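Local coordinates for protein oxidoreductase, putative (Neosartorya fumigata, PDB 6SLE) that probably acts as an NADP(H)-dependent oxidoreductase of the 3-hydroxyisobutyrate dehydrogenase and reductive aminase type, at residues Val4-Leu9 with Val27-Arg32. Sequence-based numbering, arbitrary orientation. Where two conformers were deposited one is given.
Sequences VSIFGL and VAVWNR. With NAP (NADP nicotinamide-adenine-dinucleotide phosphate), chain I.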
loop_
_atom_site.group_PDB
_atom_site.type_symbol
_atom_site.label_atom_id
_atom_site.label_comp_id
_atom_site.label_asym_id
_atom_site.label_seq_id
_atom_site.Cartn_x
_atom_site.Cartn_y
_atom_site.Cartn_z
ATOM N N VAL A 4 -32.772 -2.245 17.481
ATOM C CA VAL A 4 -32.021 -2.815 16.318
ATOM C C VAL A 4 -31.993 -4.340 16.490
ATOM O O VAL A 4 -32.146 -4.813 17.656
ATOM C CB VAL A 4 -30.606 -2.220 16.231
ATOM C CG1 VAL A 4 -29.662 -2.828 17.262
ATOM C CG2 VAL A 4 -30.030 -2.345 14.828
ATOM N N SER A 5 -31.814 -5.087 15.391
ATOM C CA SER A 5 -31.664 -6.567 15.415
ATOM C C SER A 5 -30.503 -6.977 14.510
ATOM O O SER A 5 -30.615 -6.829 13.282
ATOM C CB SER A 5 -32.928 -7.271 15.009
ATOM O OG SER A 5 -32.695 -8.671 14.960
ATOM N N ILE A 6 -29.437 -7.513 15.101
ATOM C CA ILE A 6 -28.191 -7.892 14.377
ATOM C C ILE A 6 -28.265 -9.368 13.979
ATOM O O ILE A 6 -28.941 -10.139 14.669
ATOM C CB ILE A 6 -26.958 -7.615 15.245
ATOM C CG1 ILE A 6 -27.069 -6.336 16.091
ATOM C CG2 ILE A 6 -25.711 -7.650 14.366
ATOM C CD1 ILE A 6 -27.502 -5.114 15.332
ATOM N N PHE A 7 -27.600 -9.724 12.875
ATOM C CA PHE A 7 -27.314 -11.106 12.400
ATOM C C PHE A 7 -25.805 -11.239 12.179
ATOM O O PHE A 7 -25.229 -10.390 11.464
ATOM C CB PHE A 7 -27.996 -11.385 11.076
ATOM C CG PHE A 7 -29.476 -11.589 11.148
ATOM C CD1 PHE A 7 -30.322 -10.553 11.457
ATOM C CD2 PHE A 7 -30.020 -12.826 10.814
ATOM C CE1 PHE A 7 -31.696 -10.763 11.482
ATOM C CE2 PHE A 7 -31.392 -13.032 10.851
ATOM C CZ PHE A 7 -32.231 -11.999 11.193
ATOM N N GLY A 8 -25.190 -12.257 12.771
ATOM C CA GLY A 8 -23.754 -12.572 12.637
ATOM C C GLY A 8 -22.954 -11.993 13.785
ATOM O O GLY A 8 -22.886 -10.761 13.877
ATOM N N LEU A 9 -22.370 -12.846 14.630
ATOM C CA LEU A 9 -21.696 -12.424 15.883
ATOM C C LEU A 9 -20.235 -12.876 15.834
ATOM O O LEU A 9 -19.739 -13.432 16.833
ATOM C CB LEU A 9 -22.471 -12.997 17.071
ATOM C CG LEU A 9 -23.805 -12.295 17.331
ATOM C CD1 LEU A 9 -24.765 -13.192 18.088
ATOM C CD2 LEU A 9 -23.594 -11.001 18.081
ATOM N N VAL A 27 -31.059 -3.864 21.634
ATOM C CA VAL A 27 -30.270 -4.687 20.664
ATOM C C VAL A 27 -30.787 -6.127 20.678
ATOM O O VAL A 27 -30.583 -6.788 21.707
ATOM C CB VAL A 27 -28.773 -4.669 21.023
ATOM C CG1 VAL A 27 -27.960 -5.606 20.150
ATOM C CG2 VAL A 27 -28.203 -3.277 20.948
ATOM N N ALA A 28 -31.356 -6.610 19.568
ATOM C CA ALA A 28 -31.628 -8.063 19.339
ATOM C C ALA A 28 -30.440 -8.652 18.580
ATOM O O ALA A 28 -29.878 -7.920 17.749
ATOM C CB ALA A 28 -32.916 -8.274 18.581
ATOM N N VAL A 29 -30.056 -9.903 18.865
ATOM C CA VAL A 29 -28.888 -10.552 18.205
ATOM C C VAL A 29 -29.188 -12.008 17.825
ATOM O O VAL A 29 -30.029 -12.628 18.476
ATOM C CB VAL A 29 -27.626 -10.430 19.064
ATOM C CG1 VAL A 29 -27.277 -8.985 19.296
ATOM C CG2 VAL A 29 -27.743 -11.206 20.359
ATOM N N TRP A 30 -28.486 -12.505 16.795
ATOM C CA TRP A 30 -28.661 -13.827 16.146
ATOM C C TRP A 30 -27.299 -14.330 15.682
ATOM O O TRP A 30 -26.441 -13.494 15.428
ATOM C CB TRP A 30 -29.625 -13.742 14.954
ATOM C CG TRP A 30 -29.859 -15.073 14.303
ATOM C CD1 TRP A 30 -30.874 -15.943 14.571
ATOM C CD2 TRP A 30 -29.031 -15.712 13.318
ATOM N NE1 TRP A 30 -30.748 -17.068 13.805
ATOM C CE2 TRP A 30 -29.623 -16.958 13.027
ATOM C CE3 TRP A 30 -27.854 -15.356 12.647
ATOM C CZ2 TRP A 30 -29.065 -17.854 12.107
ATOM C CZ3 TRP A 30 -27.309 -16.236 11.728
ATOM C CH2 TRP A 30 -27.903 -17.474 11.477
ATOM N N ASN A 31 -27.116 -15.649 15.569
ATOM C CA ASN A 31 -25.903 -16.264 14.974
ATOM C C ASN A 31 -26.283 -17.676 14.515
ATOM O O ASN A 31 -27.376 -18.171 14.912
ATOM C CB ASN A 31 -24.738 -16.265 15.984
ATOM C CG ASN A 31 -23.365 -16.338 15.359
ATOM O OD1 ASN A 31 -23.095 -15.629 14.392
ATOM N ND2 ASN A 31 -22.493 -17.186 15.880
ATOM N N ARG A 32 -25.442 -18.298 13.685
ATOM C CA ARG A 32 -25.525 -19.753 13.398
ATOM C C ARG A 32 -25.386 -20.478 14.731
ATOM O O ARG A 32 -26.318 -21.213 15.092
ATOM C CB ARG A 32 -24.410 -20.159 12.429
ATOM C CG ARG A 32 -24.445 -21.602 11.953
ATOM C CD ARG A 32 -23.501 -21.780 10.782
ATOM N NE ARG A 32 -22.139 -21.408 11.096
ATOM C CZ ARG A 32 -21.151 -21.332 10.212
ATOM N NH1 ARG A 32 -21.363 -21.607 8.935
ATOM N NH2 ARG A 32 -19.944 -20.969 10.605
HETATM P PA NAP I . -15.471 -13.944 11.128
HETATM O O1A NAP I . -14.272 -13.762 12.145
HETATM O O2A NAP I . -15.342 -15.213 10.311
HETATM O O5B NAP I . -16.997 -13.872 11.607
HETATM C C5B NAP I . -17.707 -14.965 11.120
HETATM C C4B NAP I . -19.184 -14.634 11.099
HETATM O O4B NAP I . -19.784 -15.133 9.870
HETATM C C3B NAP I . -19.930 -15.364 12.181
HETATM O O3B NAP I . -21.121 -14.562 12.320
HETATM C C2B NAP I . -20.236 -16.659 11.499
HETATM O O2B NAP I . -21.125 -17.517 12.180
HETATM C C1B NAP I . -20.794 -16.121 10.192
HETATM N N9A NAP I . -21.034 -17.179 9.153
HETATM C C8A NAP I . -20.131 -17.951 8.492
HETATM N N7A NAP I . -20.737 -18.804 7.620
HETATM C C5A NAP I . -22.056 -18.540 7.698
HETATM C C6A NAP I . -23.267 -19.090 7.071
HETATM N N6A NAP I . -23.123 -20.095 6.141
HETATM N N1A NAP I . -24.479 -18.566 7.457
HETATM C C2A NAP I . -24.590 -17.583 8.374
HETATM N N3A NAP I . -23.511 -17.074 9.011
HETATM C C4A NAP I . -22.257 -17.505 8.713
HETATM O O3 NAP I . -15.728 -12.549 10.336
HETATM P PN NAP I . -15.796 -11.042 10.971
HETATM O O1N NAP I . -14.311 -10.653 11.107
HETATM O O2N NAP I . -16.992 -10.875 11.901
HETATM O O5D NAP I . -16.250 -10.206 9.668
HETATM C C5D NAP I . -17.619 -10.267 9.278
HETATM C C4D NAP I . -17.868 -9.286 8.138
HETATM O O4D NAP I . -17.333 -7.964 8.398
HETATM C C3D NAP I . -17.120 -9.853 6.925
HETATM O O3D NAP I . -17.820 -9.571 5.671
HETATM C C2D NAP I . -15.808 -9.128 7.032
HETATM O O2D NAP I . -15.367 -9.246 5.713
HETATM C C1D NAP I . -16.252 -7.736 7.446
HETATM N N1N NAP I . -15.166 -6.865 7.925
HETATM C C2N NAP I . -14.321 -7.251 8.940
HETATM C C3N NAP I . -13.287 -6.402 9.392
HETATM C C7N NAP I . -12.336 -6.805 10.480
HETATM O O7N NAP I . -11.205 -6.306 10.537
HETATM N N7N NAP I . -12.731 -7.724 11.368
HETATM C C4N NAP I . -13.120 -5.153 8.780
HETATM C C5N NAP I . -14.002 -4.758 7.764
HETATM C C6N NAP I . -15.026 -5.643 7.345
HETATM P P2B NAP I . -20.421 -18.558 13.194
HETATM O O1X NAP I . -19.050 -18.779 12.529
HETATM O O2X NAP I . -20.592 -17.627 14.463
HETATM O O3X NAP I . -21.153 -19.896 13.190
#
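Asn31 holds CG trans to its backbone N (chi1 -157°), and this carries the amide to the Leu9 backbone. Asn31 OD1 accepts the N-H of Leu9 N at 2.9 Å, with the donor lying above the amide carbonyl plane. The same OD1 takes a hydrogen bond from the ribose O3B of NADP, so one oxygen joins the loop after strand 3-7 to the cofactor. Asn31 ND2 bonds to the Ser33 backbone oxygen. It also lies against O2X of the 2'-phosphate, the group that distinguishes NADP from NAD, at a modelled distance too short to be taken literally. With CG anti to the Leu9 carbonyl carbon (chi1 -73°), Leu9 CD1 is turned onto Asn31 CB at 3.7 Å and packs near Val29 CB.

Strands 3-7 and 26-29 run parallel and, with helix 11-22 between them, make the first beta-alpha-beta unit of the Rossmann fold. Gly8 fits the first glycine of a GxGxxG-type turn, and Gly8 N donates to Trp30 O at 3.2 Å. Nearer the start of the two segments, Ala28 N bonds Val4 O, and Ile6 N bonds Ala28 O at 2.7 Å. Val4 and Val27 lie side by side on the face covered by Phe20 of that helix. Ser5 and Ala28 lie on the other face, where Ser5 OG bonds Gly54 O.

Phe7 and Trp30 meet obliquely, their ring planes at 33°. Phe7 CD2 comes 3.8 Å from Trp30 CE3. Beyond the strand, in the conformer given, the Arg32 guanidinium lays one face over the adenine, and Arg32 NE donates to NADP O3X at 2.8 Å.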